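Local coordinates for protein RNA polymerase ECF-subfamily sigma factor (Streptomyces venezuelae, PDB 6DXO) that probably directs RNA polymerase to specific promoters as an ECF sigma factor for aerial mycelium formation, and is crystallised in complex with its anti-sigma factor, at residues S45-R50 and R74-D79; D24-Y29 and A67-I72; L49-R54 and R63-W68; D5-Q8 and E13-G16. All blocks are in the same frame, centred on the assembly; numbering follows the deposited sequence.

Contact 1: S45-R50 and R74-D79; sequences SETFLR and RNLVAD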
loop_
_atom_site.group_PDB
_atom_site.type_symbol
_atom_site.label_atom_id
_atom_site.label_comp_id
_atom_site.label_asym_id
_atom_site.label_seq_id
_atom_site.Cartn_x
_atom_site.Cartn_y
_atom_site.Cartn_z
ATOM N N SER A 45 0.767 -6.113 1.567
ATOM C CA SER A 45 0.015 -6.708 0.467
ATOM C C SER A 45 -1.012 -7.691 1.001
ATOM O O SER A 45 -2.183 -7.627 0.644
ATOM C CB SER A 45 0.969 -7.420 -0.493
ATOM O OG SER A 45 0.258 -8.197 -1.434
ATOM N N GLU A 46 -0.577 -8.605 1.866
ATOM C CA GLU A 46 -1.520 -9.567 2.453
ATOM C C GLU A 46 -2.684 -8.929 3.235
ATOM O O GLU A 46 -3.813 -9.440 3.199
ATOM C CB GLU A 46 -0.785 -10.578 3.330
ATOM C CG GLU A 46 -1.664 -11.740 3.783
ATOM C CD GLU A 46 -2.196 -12.561 2.609
ATOM O OE1 GLU A 46 -1.494 -12.658 1.577
ATOM O OE2 GLU A 46 -3.318 -13.109 2.716
ATOM N N THR A 47 -2.417 -7.828 3.932
ATOM C CA THR A 47 -3.454 -7.119 4.675
ATOM C C THR A 47 -4.556 -6.654 3.732
ATOM O O THR A 47 -5.735 -6.895 3.962
ATOM C CB THR A 47 -2.886 -5.911 5.444
ATOM O OG1 THR A 47 -1.999 -6.367 6.479
ATOM C CG2 THR A 47 -3.994 -5.085 6.058
ATOM N N PHE A 48 -4.165 -5.982 2.657
ATOM C CA PHE A 48 -5.164 -5.540 1.692
ATOM C C PHE A 48 -5.891 -6.694 0.996
ATOM O O PHE A 48 -7.109 -6.614 0.739
ATOM C CB PHE A 48 -4.541 -4.580 0.674
ATOM C CG PHE A 48 -4.322 -3.210 1.218
ATOM C CD1 PHE A 48 -3.113 -2.870 1.836
ATOM C CD2 PHE A 48 -5.325 -2.258 1.142
ATOM C CE1 PHE A 48 -2.923 -1.592 2.357
ATOM C CE2 PHE A 48 -5.137 -0.976 1.647
ATOM C CZ PHE A 48 -3.934 -0.637 2.261
ATOM N N LEU A 49 -5.155 -7.753 0.672
ATOM C CA LEU A 49 -5.769 -8.902 0.011
ATOM C C LEU A 49 -6.836 -9.561 0.888
ATOM O O LEU A 49 -7.873 -10.023 0.391
ATOM C CB LEU A 49 -4.708 -9.918 -0.429
ATOM C CG LEU A 49 -3.924 -9.548 -1.693
ATOM C CD1 LEU A 49 -2.788 -10.527 -1.928
ATOM C CD2 LEU A 49 -4.857 -9.517 -2.895
ATOM N N ARG A 50 -6.592 -9.588 2.196
ATOM C CA ARG A 50 -7.554 -10.164 3.124
ATOM C C ARG A 50 -8.809 -9.295 3.222
ATOM O O ARG A 50 -9.928 -9.810 3.223
ATOM C CB ARG A 50 -6.921 -10.361 4.507
ATOM C CG ARG A 50 -7.811 -11.047 5.512
ATOM C CD ARG A 50 -7.702 -12.555 5.399
ATOM N NE ARG A 50 -6.435 -13.052 5.928
ATOM C CZ ARG A 50 -6.271 -13.506 7.167
ATOM N NH1 ARG A 50 -7.298 -13.528 8.005
ATOM N NH2 ARG A 50 -5.085 -13.939 7.568
ATOM N N ARG A 74 -2.465 -6.406 12.290
ATOM C CA ARG A 74 -2.135 -6.894 13.635
ATOM C C ARG A 74 -2.255 -8.428 13.734
ATOM O O ARG A 74 -1.353 -9.092 14.258
ATOM C CB ARG A 74 -2.987 -6.209 14.702
ATOM C CG ARG A 74 -2.574 -6.613 16.133
ATOM C CD ARG A 74 -3.362 -5.863 17.171
ATOM N NE ARG A 74 -4.801 -6.030 17.009
ATOM C CZ ARG A 74 -5.697 -5.226 17.564
ATOM N NH1 ARG A 74 -5.288 -4.202 18.308
ATOM N NH2 ARG A 74 -6.995 -5.435 17.368
ATOM N N ASN A 75 -3.336 -8.967 13.181
ATOM C CA ASN A 75 -3.585 -10.414 13.134
ATOM C C ASN A 75 -2.491 -11.128 12.328
ATOM O O ASN A 75 -1.997 -12.178 12.731
ATOM C CB ASN A 75 -4.971 -10.748 12.518
ATOM C CG ASN A 75 -6.175 -10.380 13.421
ATOM O OD1 ASN A 75 -6.108 -10.417 14.645
ATOM N ND2 ASN A 75 -7.300 -10.055 12.784
ATOM N N LEU A 76 -2.111 -10.553 11.185
ATOM C CA LEU A 76 -1.068 -11.128 10.326
ATOM C C LEU A 76 0.323 -11.121 10.944
ATOM O O LEU A 76 1.080 -12.065 10.784
ATOM C CB LEU A 76 -1.006 -10.388 8.980
ATOM C CG LEU A 76 -2.113 -10.682 7.977
ATOM C CD1 LEU A 76 -2.069 -9.666 6.855
ATOM C CD2 LEU A 76 -1.968 -12.085 7.420
ATOM N N VAL A 77 0.670 -10.041 11.628
ATOM C CA VAL A 77 1.958 -9.972 12.294
ATOM C C VAL A 77 1.992 -11.009 13.421
ATOM O O VAL A 77 2.995 -11.687 13.600
ATOM C CB VAL A 77 2.250 -8.552 12.815
ATOM C CG1 VAL A 77 3.403 -8.570 13.817
ATOM C CG2 VAL A 77 2.574 -7.608 11.627
ATOM N N ALA A 78 0.884 -11.137 14.147
ATOM C CA ALA A 78 0.779 -12.107 15.243
ATOM C C ALA A 78 0.920 -13.527 14.717
ATOM O O ALA A 78 1.687 -14.329 15.252
ATOM C CB ALA A 78 -0.551 -11.948 15.963
ATOM N N ASP A 79 0.172 -13.826 13.661
ATOM C CA ASP A 79 0.175 -15.146 13.051
ATOM C C ASP A 79 1.398 -15.370 12.164
ATOM O O ASP A 79 1.633 -16.484 11.698
ATOM C CB ASP A 79 -1.111 -15.369 12.245
ATOM C CG ASP A 79 -2.357 -15.413 13.125
ATOM O OD1 ASP A 79 -2.228 -15.708 14.334
ATOM O OD2 ASP A 79 -3.465 -15.158 12.606
#
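L76 pushes its forked end across T47 and into the notch between E46 and R50, joining helix 37-53 to helix 65-79 within the all-helical region 2 fold of the sigma-70 family. The two short helical segments run at 125° to each other with their axes 10.1 Å apart, and this single leucine supplies most of the overlap. L76 CD1 sits 3.3 Å from T47 OG1, a hydroxyl already engaged with L43 O, so the methyl meets an oxygen whose polar need is met within its own helix. E46 CG touches both methyls equally, 3.7 Å from L76 CD1 and from L76 CD2. With CG anti to the backbone N (chi1 -170°), E46 presents its aliphatic part to the leucine at about a right angle, while its carboxylate turns back to a salt bridge with R53. S45, part of the polymerase core-binding motif inferred from a near-identical protein, points away from this seam. R50, bent at chi2 and chi3, runs antiparallel alongside L76; its NH2 ends 3.6 Å from L76 CD2, and at 5.4 Å from D79 OD2 the opposite charges are near but not paired.

Contact 2: D24-Y29 and A67-I72; sequences DTVYRY and AWLVTI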
loop_
_atom_site.group_PDB
_atom_site.type_symbol
_atom_site.label_atom_id
_atom_site.label_comp_id
_atom_site.label_asym_id
_atom_site.label_seq_id
_atom_site.Cartn_x
_atom_site.Cartn_y
_atom_site.Cartn_z
ATOM N N ASP A 24 0.333 3.397 2.975
ATOM C CA ASP A 24 1.510 3.857 3.732
ATOM C C ASP A 24 1.276 3.724 5.236
ATOM O O ASP A 24 2.186 3.404 6.003
ATOM C CB ASP A 24 1.867 5.304 3.390
ATOM C CG ASP A 24 2.520 5.446 2.014
ATOM O OD1 ASP A 24 3.214 4.507 1.559
ATOM O OD2 ASP A 24 2.359 6.516 1.398
ATOM N N THR A 25 0.043 3.968 5.666
ATOM C CA THR A 25 -0.279 3.819 7.084
ATOM C C THR A 25 -0.179 2.366 7.533
ATOM O O THR A 25 0.350 2.096 8.618
ATOM C CB THR A 25 -1.686 4.387 7.417
ATOM O OG1 THR A 25 -1.759 5.766 7.010
ATOM C CG2 THR A 25 -1.930 4.302 8.905
ATOM N N VAL A 26 -0.702 1.435 6.727
ATOM C CA VAL A 26 -0.606 0.007 7.041
ATOM C C VAL A 26 0.866 -0.378 7.097
ATOM O O VAL A 26 1.331 -1.026 8.038
ATOM C CB VAL A 26 -1.370 -0.875 6.026
ATOM C CG1 VAL A 26 -0.981 -2.348 6.142
ATOM C CG2 VAL A 26 -2.894 -0.715 6.216
ATOM N N TYR A 27 1.605 0.061 6.089
ATOM C CA TYR A 27 3.035 -0.282 6.009
ATOM C C TYR A 27 3.784 0.201 7.240
ATOM O O TYR A 27 4.595 -0.538 7.821
ATOM C CB TYR A 27 3.603 0.334 4.744
ATOM C CG TYR A 27 5.090 0.178 4.553
ATOM C CD1 TYR A 27 5.637 -1.037 4.175
ATOM C CD2 TYR A 27 5.929 1.266 4.710
ATOM C CE1 TYR A 27 7.050 -1.163 3.962
ATOM C CE2 TYR A 27 7.304 1.164 4.494
ATOM C CZ TYR A 27 7.848 -0.048 4.131
ATOM O OH TYR A 27 9.207 -0.123 3.929
ATOM N N ARG A 28 3.520 1.432 7.646
ATOM C CA ARG A 28 4.189 2.008 8.813
ATOM C C ARG A 28 3.821 1.306 10.107
ATOM O O ARG A 28 4.672 1.129 10.963
ATOM C CB ARG A 28 3.950 3.511 8.912
ATOM C CG ARG A 28 4.636 4.287 7.782
ATOM C CD ARG A 28 4.631 5.764 8.085
ATOM N NE ARG A 28 3.374 6.397 7.719
ATOM C CZ ARG A 28 3.175 7.021 6.561
ATOM N NH1 ARG A 28 4.151 7.089 5.671
ATOM N NH2 ARG A 28 2.003 7.577 6.296
ATOM N N TYR A 29 2.567 0.871 10.237
ATOM C CA TYR A 29 2.206 0.093 11.419
ATOM C C TYR A 29 3.018 -1.214 11.479
ATOM O O TYR A 29 3.560 -1.603 12.537
ATOM C CB TYR A 29 0.700 -0.184 11.425
ATOM C CG TYR A 29 0.318 -1.199 12.492
ATOM C CD1 TYR A 29 0.193 -0.818 13.829
ATOM C CD2 TYR A 29 0.137 -2.544 12.166
ATOM C CE1 TYR A 29 -0.155 -1.757 14.822
ATOM C CE2 TYR A 29 -0.200 -3.482 13.153
ATOM C CZ TYR A 29 -0.327 -3.080 14.467
ATOM O OH TYR A 29 -0.636 -4.017 15.439
ATOM N N ALA A 67 -9.290 1.401 10.468
ATOM C CA ALA A 67 -9.163 0.614 11.689
ATOM C C ALA A 67 -9.207 -0.882 11.399
ATOM O O ALA A 67 -8.505 -1.663 12.015
ATOM C CB ALA A 67 -10.251 1.005 12.701
ATOM N N TRP A 68 -10.023 -1.279 10.426
ATOM C CA TRP A 68 -10.132 -2.682 10.054
ATOM C C TRP A 68 -8.821 -3.176 9.457
ATOM O O TRP A 68 -8.340 -4.252 9.788
ATOM C CB TRP A 68 -11.270 -2.842 9.034
ATOM C CG TRP A 68 -11.635 -4.243 8.718
ATOM C CD1 TRP A 68 -11.674 -5.299 9.574
ATOM C CD2 TRP A 68 -12.052 -4.742 7.443
ATOM N NE1 TRP A 68 -12.069 -6.436 8.910
ATOM C CE2 TRP A 68 -12.315 -6.120 7.598
ATOM C CE3 TRP A 68 -12.203 -4.158 6.179
ATOM C CZ2 TRP A 68 -12.737 -6.932 6.534
ATOM C CZ3 TRP A 68 -12.615 -4.961 5.119
ATOM C CH2 TRP A 68 -12.889 -6.330 5.306
ATOM N N LEU A 69 -8.248 -2.369 8.570
ATOM C CA LEU A 69 -6.960 -2.713 7.978
ATOM C C LEU A 69 -5.921 -2.926 9.088
ATOM O O LEU A 69 -5.186 -3.892 9.082
ATOM C CB LEU A 69 -6.503 -1.602 7.032
ATOM C CG LEU A 69 -7.237 -1.521 5.684
ATOM C CD1 LEU A 69 -6.817 -0.282 4.897
ATOM C CD2 LEU A 69 -7.012 -2.783 4.845
ATOM N N VAL A 70 -5.877 -2.008 10.038
ATOM C CA VAL A 70 -4.904 -2.087 11.118
ATOM C C VAL A 70 -5.085 -3.357 11.950
ATOM O O VAL A 70 -4.112 -4.037 12.318
ATOM C CB VAL A 70 -4.936 -0.817 11.987
ATOM C CG1 VAL A 70 -4.128 -1.023 13.249
ATOM C CG2 VAL A 70 -4.393 0.380 11.182
ATOM N N THR A 71 -6.336 -3.706 12.214
ATOM C CA THR A 71 -6.607 -4.900 12.991
ATOM C C THR A 71 -6.266 -6.167 12.215
ATOM O O THR A 71 -5.786 -7.127 12.791
ATOM C CB THR A 71 -8.062 -4.910 13.544
ATOM O OG1 THR A 71 -9.000 -4.807 12.464
ATOM C CG2 THR A 71 -8.274 -3.725 14.456
ATOM N N ILE A 72 -6.474 -6.152 10.895
ATOM C CA ILE A 72 -6.041 -7.260 10.051
ATOM C C ILE A 72 -4.527 -7.429 10.035
ATOM O O ILE A 72 -4.024 -8.546 10.114
ATOM C CB ILE A 72 -6.559 -7.106 8.597
ATOM C CG1 ILE A 72 -8.065 -7.370 8.540
ATOM C CG2 ILE A 72 -5.806 -8.044 7.643
ATOM C CD1 ILE A 72 -8.711 -6.864 7.261
#
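L69 meets V26 first, crossing it at about a right angle: V26 CG2 rests 3.8 Å from L69 CB. The backbone aims that CB at the valine, whereas the first torsion of L69 (chi1 -74°) decides where CG goes and so brings L69 CD1 to 4.2 Å from V26 CG2. The opposing backbones come nearest one residue later, where the CA atoms of V26 and V70 are 6.3 Å apart. V70 then turns CG1 to the Y29 ring, 4.3 Å from its centroid and only 7° off the ring normal, a CH-pi contact set squarely over the face. The same ring also reaches the backbone, with Y29 CE2 4.0 Å from V70 O. These pairs join helix 12-31 to helix 65-79 in the sigma-70 region 2 bundle, and the first of these helices is kinked at D24 and T25, where the backbone N atoms lack bonds to the preceding turn. Elsewhere on that helix, D24 forms a salt bridge with K63 of the other chain of the complex, and R28 donates to P56 O of that chain. Farther along, T71 OG1 donates to W68 O over 2.8 Å, tilted 29° from the carbonyl plane, and that oxygen also accepts from I72 N. I72 completes the run by laying CD1 over one face of the W68 indole, toward its rim.

Contact 3: L49-R54 and R63-W68; sequences LRALRR and RDFGAW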
loop_
_atom_site.group_PDB
_atom_site.type_symbol
_atom_site.label_atom_id
_atom_site.label_comp_id
_atom_site.label_asym_id
_atom_site.label_seq_id
_atom_site.Cartn_x
_atom_site.Cartn_y
_atom_site.Cartn_z
ATOM N N LEU A 49 -5.155 -7.753 0.672
ATOM C CA LEU A 49 -5.769 -8.902 0.011
ATOM C C LEU A 49 -6.836 -9.561 0.888
ATOM O O LEU A 49 -7.873 -10.023 0.391
ATOM C CB LEU A 49 -4.708 -9.918 -0.429
ATOM C CG LEU A 49 -3.924 -9.548 -1.693
ATOM C CD1 LEU A 49 -2.788 -10.527 -1.928
ATOM C CD2 LEU A 49 -4.857 -9.517 -2.895
ATOM N N ARG A 50 -6.592 -9.588 2.196
ATOM C CA ARG A 50 -7.554 -10.164 3.124
ATOM C C ARG A 50 -8.809 -9.295 3.222
ATOM O O ARG A 50 -9.928 -9.810 3.223
ATOM C CB ARG A 50 -6.921 -10.361 4.507
ATOM C CG ARG A 50 -7.811 -11.047 5.512
ATOM C CD ARG A 50 -7.702 -12.555 5.399
ATOM N NE ARG A 50 -6.435 -13.052 5.928
ATOM C CZ ARG A 50 -6.271 -13.506 7.167
ATOM N NH1 ARG A 50 -7.298 -13.528 8.005
ATOM N NH2 ARG A 50 -5.085 -13.939 7.568
ATOM N N ALA A 51 -8.619 -7.982 3.279
ATOM C CA ALA A 51 -9.732 -7.046 3.361
ATOM C C ALA A 51 -10.608 -7.208 2.128
ATOM O O ALA A 51 -11.840 -7.181 2.203
ATOM C CB ALA A 51 -9.224 -5.624 3.457
ATOM N N LEU A 52 -9.944 -7.364 0.992
ATOM C CA LEU A 52 -10.620 -7.462 -0.296
ATOM C C LEU A 52 -11.451 -8.724 -0.334
ATOM O O LEU A 52 -12.628 -8.693 -0.693
ATOM C CB LEU A 52 -9.571 -7.470 -1.412
ATOM C CG LEU A 52 -10.047 -7.632 -2.857
ATOM C CD1 LEU A 52 -8.994 -7.054 -3.791
ATOM C CD2 LEU A 52 -10.278 -9.090 -3.163
ATOM N N ARG A 53 -10.843 -9.835 0.063
ATOM C CA ARG A 53 -11.534 -11.120 0.050
ATOM C C ARG A 53 -12.726 -11.162 1.009
ATOM O O ARG A 53 -13.646 -11.948 0.804
ATOM C CB ARG A 53 -10.562 -12.265 0.360
ATOM C CG ARG A 53 -9.478 -12.455 -0.694
ATOM C CD ARG A 53 -8.776 -13.786 -0.516
ATOM N NE ARG A 53 -8.001 -13.847 0.719
ATOM C CZ ARG A 53 -6.674 -13.806 0.769
ATOM N NH1 ARG A 53 -5.971 -13.708 -0.353
ATOM N NH2 ARG A 53 -6.050 -13.872 1.939
ATOM N N ARG A 54 -12.712 -10.327 2.047
ATOM C CA ARG A 54 -13.816 -10.305 3.008
ATOM C C ARG A 54 -14.695 -9.067 2.860
ATOM O O ARG A 54 -15.554 -8.808 3.691
ATOM C CB ARG A 54 -13.293 -10.377 4.451
ATOM C CG ARG A 54 -12.189 -11.395 4.676
ATOM C CD ARG A 54 -11.927 -11.603 6.160
ATOM N NE ARG A 54 -12.712 -12.707 6.706
ATOM C CZ ARG A 54 -12.222 -13.918 6.956
ATOM N NH1 ARG A 54 -10.944 -14.177 6.715
ATOM N NH2 ARG A 54 -13.006 -14.868 7.452
ATOM N N ARG A 63 -18.347 0.067 11.774
ATOM C CA ARG A 63 -17.112 -0.286 11.064
ATOM C C ARG A 63 -16.314 0.930 10.584
ATOM O O ARG A 63 -16.873 1.960 10.232
ATOM C CB ARG A 63 -17.425 -1.202 9.880
ATOM C CG ARG A 63 -18.207 -0.521 8.759
ATOM C CD ARG A 63 -18.920 -1.535 7.880
ATOM N NE ARG A 63 -19.624 -0.895 6.775
ATOM C CZ ARG A 63 -20.873 -0.442 6.838
ATOM N NH1 ARG A 63 -21.563 -0.554 7.972
ATOM N NH2 ARG A 63 -21.425 0.133 5.775
ATOM N N ASP A 64 -14.992 0.789 10.569
ATOM C CA ASP A 64 -14.102 1.840 10.093
ATOM C C ASP A 64 -13.024 1.146 9.262
ATOM O O ASP A 64 -12.382 0.222 9.740
ATOM C CB ASP A 64 -13.488 2.599 11.276
ATOM C CG ASP A 64 -12.631 3.779 10.835
ATOM O OD1 ASP A 64 -13.141 4.916 10.840
ATOM O OD2 ASP A 64 -11.452 3.564 10.479
ATOM N N PHE A 65 -12.864 1.560 8.012
ATOM C CA PHE A 65 -12.028 0.805 7.089
ATOM C C PHE A 65 -10.538 0.815 7.461
ATOM O O PHE A 65 -9.895 -0.233 7.469
ATOM C CB PHE A 65 -12.221 1.265 5.648
ATOM C CG PHE A 65 -11.559 0.364 4.648
ATOM C CD1 PHE A 65 -12.044 -0.911 4.428
ATOM C CD2 PHE A 65 -10.447 0.782 3.938
ATOM C CE1 PHE A 65 -11.432 -1.755 3.508
ATOM C CE2 PHE A 65 -9.834 -0.055 3.031
ATOM C CZ PHE A 65 -10.325 -1.318 2.810
ATOM N N GLY A 66 -10.011 1.997 7.771
ATOM C CA GLY A 66 -8.642 2.127 8.242
ATOM C C GLY A 66 -8.377 1.322 9.504
ATOM O O GLY A 66 -7.369 0.629 9.615
ATOM N N ALA A 67 -9.290 1.401 10.468
ATOM C CA ALA A 67 -9.163 0.614 11.689
ATOM C C ALA A 67 -9.207 -0.882 11.399
ATOM O O ALA A 67 -8.505 -1.663 12.015
ATOM C CB ALA A 67 -10.251 1.005 12.701
ATOM N N TRP A 68 -10.023 -1.279 10.426
ATOM C CA TRP A 68 -10.132 -2.682 10.054
ATOM C C TRP A 68 -8.821 -3.176 9.457
ATOM O O TRP A 68 -8.340 -4.252 9.788
ATOM C CB TRP A 68 -11.270 -2.842 9.034
ATOM C CG TRP A 68 -11.635 -4.243 8.718
ATOM C CD1 TRP A 68 -11.674 -5.299 9.574
ATOM C CD2 TRP A 68 -12.052 -4.742 7.443
ATOM N NE1 TRP A 68 -12.069 -6.436 8.910
ATOM C CE2 TRP A 68 -12.315 -6.120 7.598
ATOM C CE3 TRP A 68 -12.203 -4.158 6.179
ATOM C CZ2 TRP A 68 -12.737 -6.932 6.534
ATOM C CZ3 TRP A 68 -12.615 -4.961 5.119
ATOM C CH2 TRP A 68 -12.889 -6.330 5.306
#
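W68 directs the six-membered part of its indole at the last turn of helix 37-53. W68 CH2 comes within 3.4 Å of A51 O, and W68 CZ3 lies 3.8 Å from A51 CB. What sends the indole across the gap is its first torsion, which places CG opposite the backbone N (chi1 -171°). On the other side of CH2, W68 CZ2 passes 4.1 Å from R54 CB, at the residue where the chain leaves helical geometry. Of its side chain R54 brings the CB end, and its carbonyl oxygen also nears W68 CH2; its guanidinium leads away and holds R50 CD at its edge, in plane. F65 backs the arrangement from the same helix as the tryptophan: F65 CD1 lies in the indole plane, 3.7 Å from W68 CE3, and F65 CE1 reaches A51 CB at a looser 4.5 Å. F58 stacks on the indole and W60 meets it edge-to-face, so the tryptophan gathers residues of the intervening loop as well. The start of helix 65-79 is fixed by D64 as N-cap, A67 N donating to the anti lone pair of D64 OD2 at 165°. Two helices thus bracket a loop that, as in other ECF region 2 domains, probably belongs to the surface recognising the promoter -10 element.

Contact 4: D5-Q8 and E13-G16; sequences DRAQ and EAFG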
loop_
_atom_site.group_PDB
_atom_site.type_symbol
_atom_site.label_atom_id
_atom_site.label_comp_id
_atom_site.label_asym_id
_atom_site.label_seq_id
_atom_site.Cartn_x
_atom_site.Cartn_y
_atom_site.Cartn_z
ATOM N N ASP A 5 -17.808 1.765 -0.168
ATOM C CA ASP A 5 -19.094 1.419 -0.775
ATOM C C ASP A 5 -18.978 1.213 -2.282
ATOM O O ASP A 5 -19.630 0.329 -2.838
ATOM C CB ASP A 5 -20.156 2.482 -0.457
ATOM C CG ASP A 5 -20.760 2.313 0.929
ATOM O OD1 ASP A 5 -20.138 1.633 1.773
ATOM O OD2 ASP A 5 -21.859 2.866 1.174
ATOM N N ARG A 6 -18.143 2.013 -2.947
ATOM C CA ARG A 6 -17.922 1.831 -4.384
ATOM C C ARG A 6 -17.173 0.537 -4.732
ATOM O O ARG A 6 -17.459 -0.096 -5.744
ATOM C CB ARG A 6 -17.194 3.036 -5.000
ATOM C CG ARG A 6 -18.035 4.300 -5.120
ATOM C CD ARG A 6 -17.483 5.236 -6.199
ATOM N NE ARG A 6 -16.167 4.818 -6.684
ATOM C CZ ARG A 6 -15.579 5.302 -7.774
ATOM N NH1 ARG A 6 -16.188 6.226 -8.501
ATOM N NH2 ARG A 6 -14.382 4.859 -8.144
ATOM N N ALA A 7 -16.194 0.157 -3.911
ATOM C CA ALA A 7 -15.499 -1.110 -4.117
ATOM C C ALA A 7 -16.425 -2.298 -3.866
ATOM O O ALA A 7 -16.278 -3.363 -4.471
ATOM C CB ALA A 7 -14.298 -1.208 -3.186
ATOM N N GLN A 8 -17.323 -2.132 -2.907
ATOM C CA GLN A 8 -18.274 -3.192 -2.603
ATOM C C GLN A 8 -19.273 -3.343 -3.758
ATOM O O GLN A 8 -20.145 -4.216 -3.724
ATOM C CB GLN A 8 -18.962 -2.921 -1.269
ATOM C CG GLN A 8 -18.072 -3.210 -0.058
ATOM C CD GLN A 8 -18.690 -2.771 1.275
ATOM O OE1 GLN A 8 -19.122 -1.628 1.431
ATOM N NE2 GLN A 8 -18.721 -3.682 2.239
ATOM N N GLU A 13 -11.155 -0.265 -9.553
ATOM C CA GLU A 13 -10.316 0.918 -9.378
ATOM C C GLU A 13 -10.585 1.636 -8.052
ATOM O O GLU A 13 -9.690 2.267 -7.492
ATOM C CB GLU A 13 -10.474 1.884 -10.558
ATOM C CG GLU A 13 -9.848 3.253 -10.322
ATOM C CD GLU A 13 -8.328 3.204 -10.180
ATOM O OE1 GLU A 13 -7.715 2.195 -10.589
ATOM O OE2 GLU A 13 -7.751 4.177 -9.654
ATOM N N ALA A 14 -11.813 1.537 -7.545
ATOM C CA ALA A 14 -12.113 2.094 -6.241
ATOM C C ALA A 14 -11.267 1.400 -5.176
ATOM O O ALA A 14 -10.768 2.055 -4.263
ATOM C CB ALA A 14 -13.623 1.986 -5.899
ATOM N N PHE A 15 -11.077 0.089 -5.302
ATOM C CA PHE A 15 -10.234 -0.606 -4.322
ATOM C C PHE A 15 -8.769 -0.188 -4.520
ATOM O O PHE A 15 -8.007 -0.069 -3.578
ATOM C CB PHE A 15 -10.361 -2.127 -4.409
ATOM C CG PHE A 15 -9.801 -2.829 -3.207
ATOM C CD1 PHE A 15 -10.593 -3.053 -2.090
ATOM C CD2 PHE A 15 -8.468 -3.229 -3.172
ATOM C CE1 PHE A 15 -10.070 -3.693 -0.960
ATOM C CE2 PHE A 15 -7.936 -3.857 -2.041
ATOM C CZ PHE A 15 -8.735 -4.076 -0.942
ATOM N N GLY A 16 -8.386 0.063 -5.758
ATOM C CA GLY A 16 -7.049 0.606 -6.001
ATOM C C GLY A 16 -6.840 1.923 -5.272
ATOM O O GLY A 16 -5.778 2.183 -4.678
#
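The short N-terminal helix 4-7 folds back on the start of helix 12-31 through a tight turn, with R6 and A7 laid against A14 and F15. Small side chains permit this closeness: the CA atoms of A7 and A14 are just 5.1 Å apart. The methyl of A14 fits against the backbone of the first helix, A14 CB standing 3.7 Å from A7 N, while the two alanine methyls, A7 CB and A14 CB, lie 4.2 Å apart. A7 CB also reaches one residue further, to 4.1 Å from F15 N and 4.2 Å from F15 CB. It meets the root of the phenylalanine and sits at the edge of the phenyl ring, near the ring plane.

R6 wraps the outer side of the same alanine. A nearly eclipsed chi3 (-10°) folds the end of its chain back over A14, whose CB lies in the guanidinium plane at its edge, 3.7 Å from R6 NH2. The approach is by carbon against a planar cation, without a hydrogen bond, and the charge finds a long, weak ion pair with E11 in the turn. Q8, where the first helix gives out, donates through NE2 to I55 O and F58 O and so ties the turn to the loop after helix 37-53. E13 OE2 forms a salt bridge with R67 of the other chain. The whole is a helical hairpin, helix 4-7 and helix 12-31 joined by a short turn, at the N-terminal end of the sigma factor's first helical domain.

Overall arrangement
Contacts 1, 2 and 3 form one continuous patch, with centres 9 to 10 Å apart, all using helix 65-79 within region 2. Contacts 1 and 3 pair it with helix 37-53, contact 2 with helix 12-31, so three helices close on one another; T47 CG2 touches L69 O at 3.5 Å between contacts 1 and 2, and L69 CD2 packs on A51 CB between contacts 2 and 3. Along the chain, contact 4 closes first, and the segments of contacts 1 and 2 alternate. Contact 4 lies 12 Å between centres from contact 3 and meets it through L52 CB and F15 CZ, 3.5 Å apart. Each contact's segments include residues that meet the other chain, consistent with an inhibitor gripping this domain.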